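Local coordinates for cytosolic IMP-GMP specific 5'-nucleotidase (PDB 4G63), which probably hydrolyses the 5'-phosphate of purine nucleotides such as IMP and GMP, using magnesium as other HAD-type nucleotidases do, at residues Asp75-Asn80 against Leu116-Tyr121; Asn180-Val185 against Leu220-Ser225; Ser211-Ser216 against Glu239-Leu244. One frame throughout, in Å; residues are numbered along the deposited sequence.

The three contacts fall into two regions of the chain. Contact 1 closes first along the sequence, joining strands 73-75 and 121-122 in the five-stranded antiparallel sheet, next to a second subunit. Contacts 2 and 3 share helix 213-223 of the HAD-like core: contact 3 packs its start on strand 240-243 of the large mixed sheet, and contact 2 packs its end against helix 181-184. Their segments alternate along the chain, with centres about 15 Å apart; the centre of contact 1 lies about 38 Å from that of contact 2 and about 34 Å from that of contact 3. Contact 3 adjoins the magnesium site, contact 2 flanks it more distantly, and contact 1 is remote.

Contact 1. Residues Asp75-Asn80 against Leu116-Tyr121; sequences DSKNGN and LGDPNY
The amide of Asn120 and the ring of Tyr121 are the flat groups that meet residues 75-77. Over one face of the amide lies the end of Lys77, whose CE is 3.4 Å from Asn120 CG; OD1 receives a weak hydrogen bond from Gln154 of the same chain. CB of Asp75 approaches the Tyr121 ring obliquely, though its closeness in the model is doubtful. The pairing rests rather on the backbone: Asp75 and Tyr121 form an antiparallel non-hydrogen-bonded pair, with both side chains on the same face of the five-stranded sheet. Beside this pair, Ser76 OG donates to the carbonyl oxygen Asn120 O at 3.1 Å, arriving 48° out of the carbonyl plane. Asp75 CA also makes a C-H...O contact of 3.3 Å with Asn120 O. An aspartate braces the turn in each segment. Asp75 OD1 accepts from Asn80 N (3.1 Å) in the turn between strands 73-75 and 80-84, where Gly79 and Asn80 form a G1 bulge opposite Asp75. Asp118 OD2 takes Asn120 N in an Asx turn, a straight bond of 3.1 Å (169°) within the type I turn 118-121. Lys77 leaves its backbone with CG anti to N (-175°) and bends at chi3, which brings NZ to 4.2 Å from Asp118 OD1, too far for a salt bridge. The carboxylates thus help to shape the two turns, while the lysine ammonium is hydrogen-bonded to the neutral amide oxygen Gln154 OE1 of the second subunit; its charge is not neutralised there, and Asp118 could add a modest attraction.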
# COMPACT_ATOMS: atom_id res chain seq x y z
N ASP A 75 9.40 16.86 -5.48
CA ASP A 75 8.20 16.14 -5.84
C ASP A 75 8.09 16.26 -7.36
O ASP A 75 7.83 17.32 -7.92
CB ASP A 75 6.96 16.69 -5.11
CG ASP A 75 6.37 17.89 -5.76
OD1 ASP A 75 7.15 18.77 -6.18
OD2 ASP A 75 5.12 17.96 -5.82
N SER A 76 8.36 15.13 -8.01
CA SER A 76 8.34 15.03 -9.46
C SER A 76 7.04 15.52 -10.08
O SER A 76 7.04 16.06 -11.18
CB SER A 76 8.59 13.58 -9.88
OG SER A 76 7.59 12.72 -9.37
N LYS A 77 5.93 15.34 -9.36
CA LYS A 77 4.62 15.75 -9.85
C LYS A 77 4.50 17.24 -10.16
O LYS A 77 4.06 17.61 -11.25
CB LYS A 77 3.55 15.33 -8.84
CG LYS A 77 2.12 15.60 -9.30
CD LYS A 77 1.10 15.32 -8.19
CE LYS A 77 1.03 13.84 -7.82
NZ LYS A 77 0.04 13.62 -6.72
N ASN A 78 4.89 18.09 -9.22
CA ASN A 78 4.76 19.53 -9.40
C ASN A 78 6.03 20.31 -9.76
O ASN A 78 6.00 21.54 -9.81
CB ASN A 78 4.15 20.16 -8.14
CG ASN A 78 2.71 19.71 -7.89
OD1 ASN A 78 2.41 18.52 -7.79
ND2 ASN A 78 1.80 20.68 -7.80
N GLY A 79 7.14 19.61 -10.01
CA GLY A 79 8.38 20.29 -10.34
C GLY A 79 8.85 21.21 -9.21
O GLY A 79 9.35 22.31 -9.45
N ASN A 80 8.66 20.77 -7.97
CA ASN A 80 9.08 21.57 -6.82
C ASN A 80 10.19 20.92 -6.00
O ASN A 80 10.37 19.71 -6.00
CB ASN A 80 7.88 21.87 -5.92
CG ASN A 80 6.84 22.74 -6.59
OD1 ASN A 80 7.17 23.56 -7.45
ND2 ASN A 80 5.58 22.59 -6.20
N LEU A 116 5.72 11.57 2.59
CA LEU A 116 6.77 10.96 1.78
C LEU A 116 6.45 9.54 1.37
O LEU A 116 7.19 8.92 0.61
CB LEU A 116 8.13 11.00 2.51
CG LEU A 116 8.70 12.37 2.91
CD1 LEU A 116 8.70 13.32 1.72
CD2 LEU A 116 7.87 12.96 4.04
N GLY A 117 5.34 9.02 1.88
CA GLY A 117 4.95 7.68 1.50
C GLY A 117 4.57 7.75 0.03
O GLY A 117 4.77 6.81 -0.73
N ASP A 118 4.03 8.90 -0.35
CA ASP A 118 3.61 9.16 -1.72
C ASP A 118 4.81 9.16 -2.67
O ASP A 118 5.58 10.11 -2.73
CB ASP A 118 2.88 10.51 -1.76
CG ASP A 118 2.34 10.83 -3.13
OD1 ASP A 118 1.72 11.91 -3.28
OD2 ASP A 118 2.53 10.00 -4.06
N PRO A 119 4.96 8.07 -3.45
CA PRO A 119 6.06 7.93 -4.40
C PRO A 119 6.27 9.09 -5.39
O PRO A 119 7.29 9.13 -6.08
CB PRO A 119 5.75 6.60 -5.09
CG PRO A 119 4.27 6.50 -5.00
CD PRO A 119 4.02 6.95 -3.58
N ASN A 120 5.32 10.02 -5.48
CA ASN A 120 5.49 11.15 -6.39
C ASN A 120 6.58 12.08 -5.83
O ASN A 120 6.88 13.13 -6.40
CB ASN A 120 4.17 11.93 -6.58
CG ASN A 120 3.14 11.18 -7.45
OD1 ASN A 120 3.42 10.80 -8.60
ND2 ASN A 120 1.94 10.98 -6.91
N TYR A 121 7.14 11.71 -4.69
CA TYR A 121 8.20 12.50 -4.06
C TYR A 121 9.49 11.71 -4.14
O TYR A 121 9.48 10.48 -4.04
CB TYR A 121 7.91 12.77 -2.57
CG TYR A 121 6.78 13.73 -2.25
CD1 TYR A 121 5.56 13.25 -1.76
CD2 TYR A 121 6.95 15.11 -2.36
CE1 TYR A 121 4.53 14.11 -1.40
CE2 TYR A 121 5.93 15.99 -2.01
CZ TYR A 121 4.72 15.48 -1.52
OH TYR A 121 3.70 16.33 -1.14

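Contact 2. Residues Asn180-Val185 against Leu220-Ser225; sequences NLKKYV and LDYALS
Leu181, in the first turn of helix 181-184, lies on one face of the Tyr222 ring, reached from the last turn of helix 213-223. Its CB makes a CH-pi contact 3.8 Å from the centroid of the Tyr222 ring, 19° off the normal. Its CD1 reaches back to the root of the same ring, 3.6 Å from Tyr222 CG, so that the two side chains run past each other in opposite directions. Next comes Lys182, which offers backbone and CB to the phenol oxygen: Lys182 CA is 3.3 Å from Tyr222 OH. The rest of the lysine bends away, and its side chain comes near a bound phosphate ion that probably stems from the crystallisation liquor. One turn on, Val185 N donates to Leu181 O (2.9 Å). Val185, where the chain leaves the helix, sets CG2 at the ring edge, in plane, 3.6 Å from Tyr222 CE2. The same methyl touches Ala223 CB more loosely, at 4.5 Å. Tyr222 reaches helix 181-184 because its CG is anti to the backbone N (173°), which extends the ring away from its own helix. The contact thus packs this short helix on the C-terminal end of a helix of the HAD-like core, with the Val185 side chain about 8 Å from that of the magnesium ligand Asp25. A water bridges Val185 O and Tyr222 OH, its exact position uncertain. Aliphatic carbons therefore hold the aromatic body of Tyr222, and Arg187 adds a cation-pi contact with it, besides donating to its backbone oxygen.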
# COMPACT_ATOMS: atom_id res chain seq x y z
N ASN A 180 41.90 12.61 -14.72
CA ASN A 180 42.12 13.91 -14.09
C ASN A 180 42.10 13.69 -12.59
O ASN A 180 41.64 14.55 -11.83
CB ASN A 180 41.01 14.90 -14.45
CG ASN A 180 41.04 15.32 -15.90
OD1 ASN A 180 42.02 15.91 -16.37
ND2 ASN A 180 39.97 15.02 -16.63
N LEU A 181 42.59 12.52 -12.17
CA LEU A 181 42.60 12.15 -10.76
C LEU A 181 43.00 13.27 -9.81
O LEU A 181 42.33 13.53 -8.81
CB LEU A 181 43.50 10.94 -10.55
CG LEU A 181 43.01 9.64 -11.20
CD1 LEU A 181 44.03 8.52 -11.06
CD2 LEU A 181 41.70 9.25 -10.55
N LYS A 182 44.10 13.95 -10.12
CA LYS A 182 44.58 15.03 -9.27
C LYS A 182 43.55 16.15 -9.11
O LYS A 182 43.60 16.92 -8.15
CB LYS A 182 45.90 15.59 -9.84
CG LYS A 182 46.39 16.87 -9.19
CD LYS A 182 46.62 16.72 -7.69
CE LYS A 182 47.47 17.88 -7.14
NZ LYS A 182 48.87 17.83 -7.69
N LYS A 183 42.60 16.21 -10.02
CA LYS A 183 41.56 17.23 -9.97
C LYS A 183 40.29 16.83 -9.22
O LYS A 183 39.63 17.67 -8.62
CB LYS A 183 41.17 17.62 -11.40
CG LYS A 183 39.87 18.43 -11.50
CD LYS A 183 39.50 18.65 -12.95
CE LYS A 183 38.27 19.53 -13.10
NZ LYS A 183 38.00 19.80 -14.53
N TYR A 184 39.96 15.54 -9.25
CA TYR A 184 38.73 15.08 -8.62
C TYR A 184 38.89 14.38 -7.28
O TYR A 184 38.00 14.45 -6.43
CB TYR A 184 37.98 14.17 -9.60
CG TYR A 184 37.47 14.90 -10.82
CD1 TYR A 184 36.43 15.82 -10.73
CD2 TYR A 184 38.04 14.69 -12.08
CE1 TYR A 184 35.96 16.50 -11.83
CE2 TYR A 184 37.58 15.37 -13.20
CZ TYR A 184 36.53 16.27 -13.07
OH TYR A 184 36.03 16.95 -14.16
N VAL A 185 40.01 13.71 -7.08
CA VAL A 185 40.18 13.02 -5.82
C VAL A 185 41.20 13.72 -4.97
O VAL A 185 42.22 14.16 -5.46
CB VAL A 185 40.58 11.53 -6.02
CG1 VAL A 185 40.79 11.25 -7.48
CG2 VAL A 185 41.81 11.18 -5.18
N LEU A 220 42.21 3.01 -5.99
CA LEU A 220 42.84 2.67 -4.72
C LEU A 220 44.35 2.80 -4.85
O LEU A 220 45.04 3.24 -3.94
CB LEU A 220 42.48 1.24 -4.31
CG LEU A 220 41.02 0.96 -3.98
CD1 LEU A 220 40.81 -0.54 -3.90
CD2 LEU A 220 40.64 1.62 -2.66
N ASP A 221 44.85 2.40 -6.01
CA ASP A 221 46.26 2.45 -6.33
C ASP A 221 46.78 3.89 -6.25
O ASP A 221 47.83 4.16 -5.68
CB ASP A 221 46.44 1.88 -7.74
CG ASP A 221 47.86 1.55 -8.07
OD1 ASP A 221 48.61 1.20 -7.13
OD2 ASP A 221 48.21 1.62 -9.26
N TYR A 222 46.01 4.80 -6.81
CA TYR A 222 46.34 6.22 -6.82
C TYR A 222 46.15 6.94 -5.48
O TYR A 222 46.90 7.87 -5.16
CB TYR A 222 45.49 6.93 -7.87
CG TYR A 222 45.63 8.42 -7.84
CD1 TYR A 222 46.77 9.04 -8.32
CD2 TYR A 222 44.63 9.23 -7.29
CE1 TYR A 222 46.93 10.42 -8.27
CE2 TYR A 222 44.77 10.61 -7.23
CZ TYR A 222 45.93 11.20 -7.72
OH TYR A 222 46.12 12.56 -7.64
N ALA A 223 45.17 6.53 -4.69
CA ALA A 223 44.90 7.22 -3.44
C ALA A 223 45.44 6.58 -2.17
O ALA A 223 45.39 7.20 -1.10
CB ALA A 223 43.40 7.44 -3.31
N LEU A 224 45.94 5.36 -2.27
CA LEU A 224 46.47 4.70 -1.09
C LEU A 224 47.93 4.29 -1.20
O LEU A 224 48.71 4.54 -0.29
CB LEU A 224 45.64 3.45 -0.76
CG LEU A 224 44.12 3.57 -0.62
CD1 LEU A 224 43.58 2.22 -0.22
CD2 LEU A 224 43.75 4.63 0.41
N SER A 225 48.30 3.68 -2.32
CA SER A 225 49.67 3.20 -2.53
C SER A 225 50.81 4.15 -2.15
O SER A 225 51.71 3.75 -1.41
CB SER A 225 49.85 2.75 -3.99
OG SER A 225 48.99 1.68 -4.32
O HOH W 1 44.86 13.72 -5.92

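Contact 3. Residues Ser211-Ser216 against Glu239-Leu244; sequences SEYSYS and EFVITL
Thr243 points from strand 240-243 into the start of helix 213-223, and each atom of its side chain has a different neighbour. Thr243 CB rests 3.5 Å from the carbonyl oxygen Ser211 O. From there CG2, anti to the carbonyl carbon, reaches the edge of the Tyr213 ring, 3.7 Å from Tyr213 CD1 and near the ring plane. The other branch, OG1, turns to the neighbouring strand and is hydrogen-bonded to the backbone oxygen of Tyr279. Further along the same ring edge, Tyr213 CE1 meets Val241 CG2 at 4.5 Å. These residues belong to the beta-alpha-beta unit of the HAD-like core, in which helix 213-223 connects the adjacent parallel strands 204-208 and 240-243. Just beyond the strand, Leu244 N donates to Ser211 O (3.1 Å). Ser211 itself turns its side chain away, and its OG is hydrogen-bonded to Asp25, a magnesium ligand. The helix start is fixed by Glu212 at the N-cap: its OE1 accepts from Ser214 N (3.2 Å) through the anti lone pair and from Ser214 OG above the carboxylate plane. Glu212 O is likewise gripped twice, by Ser216 N and Ser216 OG. The side chains of Glu212 and Leu244 cross, with Glu212 CG 4.1 Å from Leu244 CD1, beside His271 and Arg256 of the third subunit.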
# COMPACT_ATOMS: atom_id res chain seq x y z
N SER A 211 31.23 0.22 -8.04
CA SER A 211 32.13 0.41 -9.17
C SER A 211 32.80 -0.91 -9.59
O SER A 211 33.00 -1.81 -8.76
CB SER A 211 33.20 1.44 -8.82
OG SER A 211 32.62 2.70 -8.51
N GLU A 212 33.14 -1.03 -10.87
CA GLU A 212 33.78 -2.24 -11.36
C GLU A 212 35.18 -2.36 -10.76
O GLU A 212 35.74 -1.37 -10.30
CB GLU A 212 33.88 -2.22 -12.88
CG GLU A 212 33.62 -3.59 -13.49
CD GLU A 212 34.63 -3.99 -14.56
OE1 GLU A 212 35.84 -4.07 -14.24
OE2 GLU A 212 34.19 -4.24 -15.72
N TYR A 213 35.73 -3.56 -10.76
CA TYR A 213 37.05 -3.78 -10.18
C TYR A 213 38.15 -3.02 -10.90
O TYR A 213 38.95 -2.32 -10.27
CB TYR A 213 37.41 -5.26 -10.17
CG TYR A 213 38.68 -5.55 -9.41
CD1 TYR A 213 38.79 -5.25 -8.05
CD2 TYR A 213 39.78 -6.13 -10.04
CE1 TYR A 213 39.95 -5.50 -7.34
CE2 TYR A 213 40.96 -6.39 -9.33
CZ TYR A 213 41.04 -6.08 -7.98
OH TYR A 213 42.18 -6.32 -7.26
N SER A 214 38.20 -3.15 -12.23
CA SER A 214 39.21 -2.48 -13.04
C SER A 214 39.38 -1.01 -12.66
O SER A 214 40.50 -0.53 -12.50
CB SER A 214 38.87 -2.60 -14.53
OG SER A 214 37.68 -1.88 -14.85
N TYR A 215 38.26 -0.30 -12.52
CA TYR A 215 38.30 1.10 -12.14
C TYR A 215 38.67 1.26 -10.67
O TYR A 215 39.34 2.21 -10.29
CB TYR A 215 36.95 1.76 -12.39
CG TYR A 215 36.78 3.11 -11.73
CD1 TYR A 215 37.15 4.29 -12.39
CD2 TYR A 215 36.25 3.21 -10.45
CE1 TYR A 215 36.98 5.54 -11.78
CE2 TYR A 215 36.08 4.45 -9.83
CZ TYR A 215 36.44 5.61 -10.49
OH TYR A 215 36.25 6.84 -9.87
N SER A 216 38.22 0.32 -9.84
CA SER A 216 38.52 0.37 -8.42
C SER A 216 40.02 0.22 -8.15
O SER A 216 40.56 0.91 -7.29
CB SER A 216 37.75 -0.73 -7.69
OG SER A 216 36.36 -0.46 -7.67
N GLU A 239 40.52 -7.27 3.72
CA GLU A 239 40.20 -8.69 3.80
C GLU A 239 39.33 -9.09 2.60
O GLU A 239 39.51 -10.15 2.01
CB GLU A 239 39.44 -8.95 5.10
CG GLU A 239 39.23 -10.40 5.44
CD GLU A 239 40.47 -11.06 5.99
OE1 GLU A 239 40.41 -12.28 6.26
OE2 GLU A 239 41.50 -10.37 6.16
N PHE A 240 38.39 -8.22 2.24
CA PHE A 240 37.51 -8.46 1.10
C PHE A 240 37.27 -7.16 0.36
O PHE A 240 37.26 -6.08 0.95
CB PHE A 240 36.12 -8.96 1.53
CG PHE A 240 36.11 -10.29 2.19
CD1 PHE A 240 36.37 -10.41 3.55
CD2 PHE A 240 35.82 -11.44 1.46
CE1 PHE A 240 36.34 -11.65 4.18
CE2 PHE A 240 35.79 -12.68 2.08
CZ PHE A 240 36.05 -12.79 3.44
N VAL A 241 37.06 -7.27 -0.94
CA VAL A 241 36.74 -6.10 -1.74
C VAL A 241 35.62 -6.55 -2.68
O VAL A 241 35.85 -7.22 -3.68
CB VAL A 241 37.99 -5.55 -2.52
CG1 VAL A 241 38.83 -6.69 -3.04
CG2 VAL A 241 37.55 -4.66 -3.68
N ILE A 242 34.40 -6.23 -2.29
CA ILE A 242 33.22 -6.58 -3.07
C ILE A 242 33.02 -5.47 -4.07
O ILE A 242 32.87 -4.31 -3.69
CB ILE A 242 31.96 -6.69 -2.17
CG1 ILE A 242 32.00 -7.97 -1.32
CG2 ILE A 242 30.70 -6.72 -3.03
CD1 ILE A 242 33.18 -8.06 -0.40
N THR A 243 33.02 -5.81 -5.36
CA THR A 243 32.80 -4.81 -6.40
C THR A 243 31.38 -4.93 -6.97
O THR A 243 30.74 -5.97 -6.83
CB THR A 243 33.86 -4.96 -7.53
OG1 THR A 243 33.82 -6.28 -8.08
CG2 THR A 243 35.25 -4.67 -6.98
N LEU A 244 30.91 -3.86 -7.60
CA LEU A 244 29.56 -3.83 -8.16
C LEU A 244 28.62 -4.43 -7.12
O LEU A 244 27.84 -5.33 -7.41
CB LEU A 244 29.50 -4.64 -9.46
CG LEU A 244 30.05 -3.89 -10.69
CD1 LEU A 244 30.05 -4.79 -11.89
CD2 LEU A 244 29.21 -2.66 -10.95